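PDB 2PBF: protein-L-isoaspartate O-methyltransferase beta-aspartate methyltransferase from Plasmodium falciparum, which probably catalyses transfer of a methyl group from S-adenosylmethionine to L-isoaspartyl residues of damaged proteins, the first step of their repair. Local coordinates for residues D120-S125 against F142-K147. Numbering follows the deposited sequence.
Sequences DLVNFS and FKIIHK. With SAH (S-adenosyl-L-homocysteine), chain C.
Ser125 OG donates a hydrogen bond to Val122 O (2.8 Å), one turn back in its own helix, and the same OG rests against Ile144 CG2 of the strand at 3.5 Å. The bond depends on a chi1 of 68°, which sets the hydroxyl between the backbone N and the carbonyl carbon. The hydroxyl approaches the carbonyl oxygen from a bent direction (124°) and somewhat off its plane, and a buried hydroxyl is thereby satisfied within its own helix. The two methyls of Val122 meet different residues of the strand. CG1, anti to the backbone N, lies 4.2 Å from Ile144 CG2, the two side chains lying alongside and pointing opposite ways, while CG2 presses between CA and CB of His146, 3.6 Å from each. Ile144 also packs on Leu126 and Ile129 farther along the helix. No hydrogen bond joins residues 120-125 to residues 142-147, and the axes of these short segments run nearly antiparallel (163°) at 8.3 Å. Just past the strand, Lys147 O comes within 3.4 Å of C2 of the S-adenosylhomocysteine adenine. This is the helix-to-edge-strand packing of a beta-alpha-beta crossover in the Rossmann-like methyltransferase fold, beside the cofactor pocket.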
loop_
_atom_site.group_PDB
_atom_site.type_symbol
_atom_site.label_atom_id
_atom_site.label_comp_id
_atom_site.label_asym_id
_atom_site.label_seq_id
_atom_site.Cartn_x
_atom_site.Cartn_y
_atom_site.Cartn_z
ATOM N N ASP A 120 -0.320 -1.355 -17.615
ATOM C CA ASP A 120 0.437 -0.127 -17.749
ATOM C C ASP A 120 0.915 0.404 -16.422
ATOM O O ASP A 120 1.982 1.004 -16.352
ATOM C CB ASP A 120 -0.412 0.959 -18.403
ATOM C CG ASP A 120 -0.485 0.809 -19.891
ATOM O OD1 ASP A 120 0.450 0.229 -20.492
ATOM O OD2 ASP A 120 -1.489 1.281 -20.449
ATOM N N LEU A 121 0.097 0.231 -15.388
ATOM C CA LEU A 121 0.498 0.642 -14.046
ATOM C C LEU A 121 1.512 -0.320 -13.420
ATOM O O LEU A 121 2.474 0.141 -12.787
ATOM C CB LEU A 121 -0.710 0.923 -13.143
ATOM C CG LEU A 121 -1.258 2.308 -13.529
ATOM C CD1 LEU A 121 -2.748 2.330 -13.522
ATOM C CD2 LEU A 121 -0.661 3.396 -12.649
ATOM N N VAL A 122 1.322 -1.629 -13.610
ATOM C CA VAL A 122 2.410 -2.594 -13.348
ATOM C C VAL A 122 3.726 -2.076 -13.973
ATOM O O VAL A 122 4.702 -1.822 -13.266
ATOM C CB VAL A 122 2.122 -4.011 -13.896
ATOM C CG1 VAL A 122 3.305 -4.934 -13.605
ATOM C CG2 VAL A 122 0.844 -4.583 -13.304
ATOM N N ASN A 123 3.747 -1.892 -15.296
ATOM C CA ASN A 123 4.969 -1.429 -15.930
ATOM C C ASN A 123 5.442 -0.068 -15.453
ATOM O O ASN A 123 6.640 0.181 -15.413
ATOM C CB ASN A 123 4.876 -1.480 -17.462
ATOM C CG ASN A 123 4.392 -2.828 -17.976
ATOM O OD1 ASN A 123 4.942 -3.877 -17.631
ATOM N ND2 ASN A 123 3.336 -2.805 -18.786
ATOM N N PHE A 124 4.508 0.826 -15.120
ATOM C CA PHE A 124 4.842 2.148 -14.574
ATOM C C PHE A 124 5.578 2.017 -13.242
ATOM O O PHE A 124 6.619 2.662 -13.018
ATOM C CB PHE A 124 3.557 3.003 -14.416
ATOM C CG PHE A 124 3.775 4.333 -13.728
ATOM C CD1 PHE A 124 4.408 5.381 -14.388
ATOM C CD2 PHE A 124 3.319 4.543 -12.428
ATOM C CE1 PHE A 124 4.598 6.618 -13.756
ATOM C CE2 PHE A 124 3.510 5.771 -11.787
ATOM C CZ PHE A 124 4.149 6.809 -12.453
ATOM N N SER A 125 5.017 1.198 -12.351
ATOM C CA SER A 125 5.617 0.977 -11.024
ATOM C C SER A 125 6.986 0.301 -11.146
ATOM O O SER A 125 7.916 0.685 -10.455
ATOM C CB SER A 125 4.693 0.155 -10.121
ATOM O OG SER A 125 4.553 -1.181 -10.560
ATOM N N PHE A 142 10.243 -9.731 -3.046
ATOM C CA PHE A 142 9.525 -8.524 -3.422
ATOM C C PHE A 142 9.032 -8.722 -4.844
ATOM O O PHE A 142 9.799 -9.151 -5.711
ATOM C CB PHE A 142 10.419 -7.267 -3.305
ATOM C CG PHE A 142 9.737 -5.997 -3.778
ATOM C CD1 PHE A 142 9.021 -5.216 -2.880
ATOM C CD2 PHE A 142 9.738 -5.631 -5.133
ATOM C CE1 PHE A 142 8.322 -4.056 -3.306
ATOM C CE2 PHE A 142 9.042 -4.466 -5.569
ATOM C CZ PHE A 142 8.364 -3.666 -4.644
ATOM N N LYS A 143 7.743 -8.471 -5.086
ATOM C CA LYS A 143 7.216 -8.552 -6.451
ATOM C C LYS A 143 6.048 -7.602 -6.672
ATOM O O LYS A 143 5.279 -7.337 -5.748
ATOM C CB LYS A 143 6.704 -9.961 -6.765
ATOM C CG LYS A 143 7.751 -11.035 -6.833
ATOM C CD LYS A 143 7.165 -12.400 -6.482
ATOM C CE LYS A 143 8.225 -13.235 -5.743
ATOM N NZ LYS A 143 8.362 -14.617 -6.275
ATOM N N ILE A 144 5.916 -7.132 -7.912
ATOM C CA ILE A 144 4.710 -6.455 -8.392
ATOM C C ILE A 144 4.112 -7.317 -9.487
ATOM O O ILE A 144 4.747 -7.546 -10.510
ATOM C CB ILE A 144 5.005 -5.062 -9.010
ATOM C CG1 ILE A 144 5.814 -4.171 -8.062
ATOM C CG2 ILE A 144 3.683 -4.399 -9.480
ATOM C CD1 ILE A 144 5.069 -3.703 -6.796
ATOM N N ILE A 145 2.895 -7.786 -9.237
ATOM C CA ILE A 145 2.156 -8.705 -10.098
ATOM C C ILE A 145 1.004 -7.981 -10.809
ATOM O O ILE A 145 0.298 -7.186 -10.195
ATOM C CB ILE A 145 1.546 -9.884 -9.241
ATOM C CG1 ILE A 145 2.606 -10.540 -8.345
ATOM C CG2 ILE A 145 0.901 -10.929 -10.096
ATOM C CD1 ILE A 145 3.925 -10.852 -9.028
ATOM N N HIS A 146 0.822 -8.266 -12.096
ATOM C CA HIS A 146 -0.396 -7.887 -12.825
ATOM C C HIS A 146 -1.558 -8.813 -12.465
ATOM O O HIS A 146 -1.634 -9.940 -12.942
ATOM C CB HIS A 146 -0.137 -7.893 -14.327
ATOM C CG HIS A 146 -1.316 -7.478 -15.150
ATOM N ND1 HIS A 146 -1.476 -7.865 -16.459
ATOM C CD2 HIS A 146 -2.398 -6.726 -14.844
ATOM C CE1 HIS A 146 -2.601 -7.359 -16.933
ATOM N NE2 HIS A 146 -3.181 -6.666 -15.971
ATOM N N LYS A 147 -2.465 -8.331 -11.626
ATOM C CA LYS A 147 -3.524 -9.167 -11.074
ATOM C C LYS A 147 -4.659 -8.355 -10.471
ATOM O O LYS A 147 -4.439 -7.390 -9.747
ATOM C CB LYS A 147 -2.952 -10.092 -9.985
ATOM C CG LYS A 147 -3.947 -11.097 -9.385
ATOM C CD LYS A 147 -3.743 -12.450 -10.045
ATOM C CE LYS A 147 -5.032 -13.214 -10.222
ATOM N NZ LYS A 147 -4.713 -14.595 -10.706
HETATM N N SAH C . -1.184 2.812 -3.638
HETATM C CA SAH C . -1.389 3.370 -4.999
HETATM C CB SAH C . -2.855 3.658 -5.198
HETATM C CG SAH C . -3.134 3.768 -6.691
HETATM S SD SAH C . -4.869 4.094 -7.017
HETATM C C SAH C . -0.546 4.618 -5.280
HETATM O O SAH C . -0.490 5.505 -4.425
HETATM O OXT SAH C . 0.089 4.748 -6.358
HETATM C "C5'" SAH C . -5.464 2.405 -6.760
HETATM C "C4'" SAH C . -4.931 1.350 -7.731
HETATM O "O4'" SAH C . -5.735 0.213 -7.575
HETATM C "C3'" SAH C . -4.968 1.691 -9.214
HETATM O "O3'" SAH C . -3.651 1.624 -9.736
HETATM C "C2'" SAH C . -5.886 0.644 -9.828
HETATM O "O2'" SAH C . -5.458 0.238 -11.109
HETATM C "C1'" SAH C . -5.781 -0.476 -8.814
HETATM N N9 SAH C . -6.934 -1.402 -8.751
HETATM C C8 SAH C . -8.250 -1.064 -8.878
HETATM N N7 SAH C . -8.989 -2.184 -8.705
HETATM C C5 SAH C . -8.170 -3.239 -8.495
HETATM C C6 SAH C . -8.404 -4.604 -8.294
HETATM N N6 SAH C . -9.623 -5.127 -8.279
HETATM N N1 SAH C . -7.340 -5.441 -8.073
HETATM C C2 SAH C . -6.053 -4.938 -8.085
HETATM N N3 SAH C . -5.851 -3.598 -8.300
HETATM C C4 SAH C . -6.883 -2.752 -8.505
#